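Local coordinates for Tle cognate immunity protein 4 C-terminal domain-containing protein (Pseudomonas aeruginosa PAO1, PDB 4R1D) that binds the lipase effector Tle4 in a complex and probably serves as its immunity protein, shielding the producing cell from this H2 type VI secretion effector, at residues Arg13-Leu18 against Arg296-Ser301; Gly5-Cys10 against Ala137-Pro142. All blocks are in the same frame, centred on the assembly; numbering follows the deposited sequence.

Interactions 1 and 2 lie side by side, their centres about 10 Å apart, on a small antiparallel sheet in which strand 14-18 runs between strands 7-11 and 296-297. Along the chain the four segments come in the order 5-10, 13-18, 137-142, 296-301, so the two contacts cross. Interaction 1 adds the C-terminal end of the modelled chain to one side of strand 14-18; interaction 2 sets the loop 137-142 against strand 7-11. A hydrogen bond between Thr8 OG1 and Asp17 OD1 and the packing of Cys10 SG on Leu15 CD2 connect them directly. Together they tie parts of the N-terminal and C-terminal family regions to each other, and no other protein chain of the assembly touches either contact.

Interaction 1 of 2, residues Arg13-Leu18 against Arg296-Ser301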
# COMPACT_ATOMS: atom_id res chain seq x y z
N ARG B 13 -23.10 12.40 -11.78
CA ARG B 13 -24.11 13.45 -11.94
C ARG B 13 -23.66 14.53 -12.90
O ARG B 13 -24.39 15.49 -13.14
CB ARG B 13 -24.44 14.11 -10.58
CG ARG B 13 -24.83 13.14 -9.48
CD ARG B 13 -26.29 12.68 -9.56
NE ARG B 13 -26.56 11.51 -8.72
CZ ARG B 13 -27.77 10.98 -8.53
NH1 ARG B 13 -28.83 11.54 -9.10
NH2 ARG B 13 -27.91 9.91 -7.76
N PHE B 14 -22.47 14.37 -13.47
CA PHE B 14 -21.82 15.47 -14.18
C PHE B 14 -21.59 15.22 -15.67
O PHE B 14 -21.65 14.10 -16.14
CB PHE B 14 -20.50 15.85 -13.48
CG PHE B 14 -20.72 16.54 -12.16
CD1 PHE B 14 -20.65 17.93 -12.07
CD2 PHE B 14 -21.06 15.81 -11.03
CE1 PHE B 14 -20.88 18.57 -10.87
CE2 PHE B 14 -21.30 16.45 -9.82
CZ PHE B 14 -21.21 17.82 -9.74
N LEU B 15 -21.31 16.31 -16.39
CA LEU B 15 -20.86 16.25 -17.78
C LEU B 15 -19.49 16.91 -17.89
O LEU B 15 -19.16 17.81 -17.12
CB LEU B 15 -21.83 17.03 -18.69
CG LEU B 15 -23.30 16.64 -18.69
CD1 LEU B 15 -24.09 17.63 -19.55
CD2 LEU B 15 -23.48 15.23 -19.21
N ILE B 16 -18.70 16.48 -18.87
CA ILE B 16 -17.41 17.09 -19.16
C ILE B 16 -17.09 16.83 -20.62
O ILE B 16 -17.48 15.79 -21.16
CB ILE B 16 -16.29 16.50 -18.27
CG1 ILE B 16 -15.03 17.36 -18.36
CG2 ILE B 16 -15.99 15.04 -18.65
CD1 ILE B 16 -13.92 16.93 -17.38
N ASP B 17 -16.39 17.76 -21.27
CA ASP B 17 -16.00 17.58 -22.66
C ASP B 17 -14.54 17.19 -22.80
O ASP B 17 -13.68 17.75 -22.12
CB ASP B 17 -16.25 18.87 -23.46
CG ASP B 17 -17.70 19.36 -23.36
OD1 ASP B 17 -18.59 18.58 -23.00
OD2 ASP B 17 -17.94 20.55 -23.66
N LEU B 18 -14.25 16.21 -23.65
CA LEU B 18 -12.89 15.76 -23.90
C LEU B 18 -12.66 15.66 -25.40
O LEU B 18 -13.61 15.47 -26.16
CB LEU B 18 -12.66 14.39 -23.25
CG LEU B 18 -12.83 14.39 -21.73
CD1 LEU B 18 -12.86 12.97 -21.17
CD2 LEU B 18 -11.71 15.22 -21.11
N ARG B 296 -19.84 20.52 -15.73
CA ARG B 296 -21.11 20.98 -15.21
C ARG B 296 -22.02 19.83 -14.78
O ARG B 296 -21.91 18.72 -15.30
CB ARG B 296 -21.83 21.90 -16.22
CG ARG B 296 -22.47 21.19 -17.43
CD ARG B 296 -21.45 20.86 -18.49
NE ARG B 296 -22.08 20.58 -19.79
CZ ARG B 296 -21.41 20.21 -20.88
NH1 ARG B 296 -20.10 20.05 -20.85
NH2 ARG B 296 -22.07 20.00 -22.02
N VAL B 297 -22.90 20.10 -13.82
CA VAL B 297 -23.91 19.15 -13.42
C VAL B 297 -24.78 18.86 -14.63
O VAL B 297 -25.12 19.78 -15.38
CB VAL B 297 -24.80 19.73 -12.31
CG1 VAL B 297 -25.91 18.76 -11.96
CG2 VAL B 297 -23.97 20.05 -11.08
N ARG B 298 -25.13 17.60 -14.82
CA ARG B 298 -25.99 17.24 -15.94
C ARG B 298 -27.36 17.86 -15.71
O ARG B 298 -27.99 17.60 -14.69
CB ARG B 298 -26.11 15.72 -16.05
CG ARG B 298 -26.87 15.26 -17.30
CD ARG B 298 -26.95 13.75 -17.42
NE ARG B 298 -28.01 13.18 -16.59
CZ ARG B 298 -27.82 12.56 -15.44
NH1 ARG B 298 -26.58 12.41 -14.95
NH2 ARG B 298 -28.85 12.07 -14.77
N PRO B 299 -27.83 18.68 -16.67
CA PRO B 299 -29.19 19.22 -16.52
C PRO B 299 -30.21 18.09 -16.54
O PRO B 299 -30.13 17.23 -17.41
CB PRO B 299 -29.37 20.08 -17.78
CG PRO B 299 -27.97 20.40 -18.23
CD PRO B 299 -27.16 19.18 -17.88
N THR B 300 -31.16 18.10 -15.60
CA THR B 300 -32.18 17.07 -15.57
C THR B 300 -33.55 17.68 -15.31
O THR B 300 -33.66 18.87 -15.04
CB THR B 300 -31.91 16.01 -14.47
OG1 THR B 300 -31.93 16.63 -13.18
CG2 THR B 300 -30.56 15.33 -14.69
N SER B 301 -34.58 16.85 -15.39
CA SER B 301 -35.95 17.31 -15.14
C SER B 301 -36.27 17.27 -13.65
O SER B 301 -37.35 17.68 -13.23
CB SER B 301 -36.94 16.44 -15.90
OG SER B 301 -36.66 15.07 -15.68
O HOH W 1 -27.30 15.21 -12.52
O HOH W 2 -24.02 12.58 -15.87
O HOH W 3 -20.40 21.10 -24.26
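Leu15 and Arg296 face each other as an antiparallel hydrogen-bonded pair, with Leu15 N to Arg296 O at 2.7 Å and Arg296 N to Leu15 O at 3.1 Å. Beyond the non-hydrogen-bonded pair Phe14 and Val297, Arg298 N continues the ladder to Arg13 O at 2.8 Å. These bonds make 296-297 an outer strand of a three-stranded antiparallel sheet, joining the end of the modelled chain to its beginning.

The tight part is centred on Leu15, which is buried. Its CD2 reaches Arg298 CG at 3.9 Å, its CD1 lies against the Pro299 ring, and its CB sits over one face of the Arg296 guanidinium. Arg296 gets there because CG stands between its backbone N and carbonyl carbon (chi1 74°) and the chain bends again at chi2. On the other side of the strand pair Phe14 CE1 meets Val297 CG2 at 3.4 Å, the ring also packing on Phe180 and Pro255. Arg298 turns at chi3 to give NE to Pro142 O and NH2 to the carbonyls of Glu144 and Gly146, while NH1 reaches Phe14 O through a water in the guanidinium plane.

The side of the partly exposed Arg296 is looser and wetter: a water donates to Asp17 OD2 and accepts only a weak bond from Arg296 NH2. NH1 nevertheless forms a salt bridge to Asp17 OD1 at 3.0 Å and also bonds Ser294 O. The guanidinium uses its edge, but the carboxylate is approached from above its plane, the two planes standing 88° apart.

Asp17, further bound by Thr8 OG1 and Lys3, is probably kept ionised by its two cationic partners, whereas the buried charge of Arg298 appears to be stabilised largely by carbonyl dipoles.

Interaction 2 of 2, residues Gly5-Cys10 against Ala137-Pro142; sequences GWITHC and APKEIP
Thr8 O accepts a 2.7 Å hydrogen bond from a water that also donates to Lys139 O, at 2.8 Å. A second water takes the N-H of Cys10 and donates a longer bond to Pro138 O, so the two backbones meet through solvent, with no direct hydrogen bond between them. Where they do touch, Cys10 leads: its SG lies 3.7 Å from Ile141 CA, with Ile141 CG1 and Pro142 CD also packed against it. With SG anti to the carbonyl carbon (chi1 -60°), the sulfur is directed at Ile141, and the Cys10 side chain also touches Cys148 of strand 146-149. Strand 7-11 is an outer strand of the small antiparallel sheet, and the loop 137-142 runs past it without adding another strand. That loop begins with a type I beta turn from Ala137 to Glu140, in which Glu140 N bonds Ala137 O and Glu140 OE1, through its anti lone pair, accepts from Ala137 N at 3.0 Å. Back along the strand, toward Ile7, each residue meets the loop through one methyl: Thr8 CG2 touches Ile141 CD1 at 3.9 Å, the side chains crossing at about a right angle, and Ile7 CG2 lies against CD of the exposed Lys139.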
# COMPACT_ATOMS: atom_id res chain seq x y z
N GLY B 5 -15.14 18.32 -32.78
CA GLY B 5 -15.10 16.89 -32.57
C GLY B 5 -15.02 16.44 -31.12
O GLY B 5 -15.08 15.24 -30.84
N TRP B 6 -14.87 17.39 -30.20
CA TRP B 6 -14.86 17.04 -28.78
C TRP B 6 -16.15 16.34 -28.40
O TRP B 6 -17.19 16.57 -29.02
CB TRP B 6 -14.63 18.26 -27.89
CG TRP B 6 -13.21 18.71 -27.85
CD1 TRP B 6 -12.34 18.77 -28.91
CD2 TRP B 6 -12.47 19.11 -26.70
NE1 TRP B 6 -11.11 19.23 -28.48
CE2 TRP B 6 -11.17 19.44 -27.12
CE3 TRP B 6 -12.79 19.24 -25.34
CZ2 TRP B 6 -10.18 19.88 -26.24
CZ3 TRP B 6 -11.82 19.69 -24.47
CH2 TRP B 6 -10.53 20.00 -24.92
N ILE B 7 -16.09 15.47 -27.39
CA ILE B 7 -17.22 14.65 -26.98
C ILE B 7 -17.65 14.98 -25.56
O ILE B 7 -16.82 15.03 -24.64
CB ILE B 7 -16.85 13.15 -27.05
CG1 ILE B 7 -16.44 12.76 -28.47
CG2 ILE B 7 -18.00 12.28 -26.55
CD1 ILE B 7 -15.85 11.36 -28.57
N THR B 8 -18.95 15.21 -25.38
CA THR B 8 -19.51 15.44 -24.05
C THR B 8 -19.82 14.10 -23.39
O THR B 8 -20.59 13.30 -23.93
CB THR B 8 -20.79 16.30 -24.12
OG1 THR B 8 -20.47 17.60 -24.63
CG2 THR B 8 -21.45 16.42 -22.75
N HIS B 9 -19.20 13.85 -22.23
CA HIS B 9 -19.32 12.58 -21.54
C HIS B 9 -20.13 12.75 -20.25
O HIS B 9 -20.04 13.79 -19.59
CB HIS B 9 -17.93 12.04 -21.16
CG HIS B 9 -17.06 11.71 -22.33
ND1 HIS B 9 -17.02 10.45 -22.89
CD2 HIS B 9 -16.17 12.46 -23.02
CE1 HIS B 9 -16.17 10.45 -23.90
NE2 HIS B 9 -15.63 11.65 -23.99
N CYS B 10 -20.90 11.73 -19.90
CA CYS B 10 -21.61 11.71 -18.62
C CYS B 10 -20.82 10.86 -17.65
O CYS B 10 -20.53 9.70 -17.93
CB CYS B 10 -22.97 11.05 -18.76
SG CYS B 10 -24.10 11.84 -19.91
N ALA B 137 -27.47 4.44 -24.05
CA ALA B 137 -26.43 4.24 -25.05
C ALA B 137 -25.15 4.86 -24.50
O ALA B 137 -25.21 5.75 -23.65
CB ALA B 137 -26.83 4.89 -26.38
N PRO B 138 -23.98 4.38 -24.97
CA PRO B 138 -22.71 4.79 -24.37
C PRO B 138 -22.52 6.29 -24.24
O PRO B 138 -21.90 6.73 -23.26
CB PRO B 138 -21.67 4.20 -25.33
CG PRO B 138 -22.33 2.98 -25.88
CD PRO B 138 -23.80 3.34 -26.00
N LYS B 139 -23.01 7.07 -25.20
CA LYS B 139 -22.88 8.53 -25.14
C LYS B 139 -24.22 9.26 -24.96
O LYS B 139 -24.30 10.47 -25.08
CB LYS B 139 -22.13 9.06 -26.36
CG LYS B 139 -20.73 8.47 -26.53
CD LYS B 139 -20.01 9.10 -27.73
CE LYS B 139 -19.11 8.10 -28.45
NZ LYS B 139 -19.88 7.14 -29.29
N GLU B 140 -25.26 8.51 -24.62
CA GLU B 140 -26.57 9.12 -24.43
C GLU B 140 -26.60 9.91 -23.12
O GLU B 140 -26.21 9.39 -22.07
CB GLU B 140 -27.65 8.04 -24.41
CG GLU B 140 -29.05 8.59 -24.29
CD GLU B 140 -30.11 7.50 -24.22
OE1 GLU B 140 -29.76 6.31 -24.03
OE2 GLU B 140 -31.30 7.83 -24.37
N ILE B 141 -27.07 11.15 -23.20
CA ILE B 141 -27.19 12.01 -22.02
C ILE B 141 -28.61 11.98 -21.47
O ILE B 141 -29.53 12.52 -22.09
CB ILE B 141 -26.83 13.46 -22.39
CG1 ILE B 141 -25.43 13.51 -23.00
CG2 ILE B 141 -26.97 14.39 -21.17
CD1 ILE B 141 -24.97 14.92 -23.43
N PRO B 142 -28.81 11.34 -20.32
CA PRO B 142 -30.18 11.20 -19.79
C PRO B 142 -30.75 12.53 -19.31
O PRO B 142 -30.05 13.30 -18.66
CB PRO B 142 -30.00 10.25 -18.60
CG PRO B 142 -28.70 9.55 -18.86
CD PRO B 142 -27.84 10.56 -19.54
O HOH W 4 -22.45 11.43 -23.26
O HOH W 5 -21.51 9.49 -21.66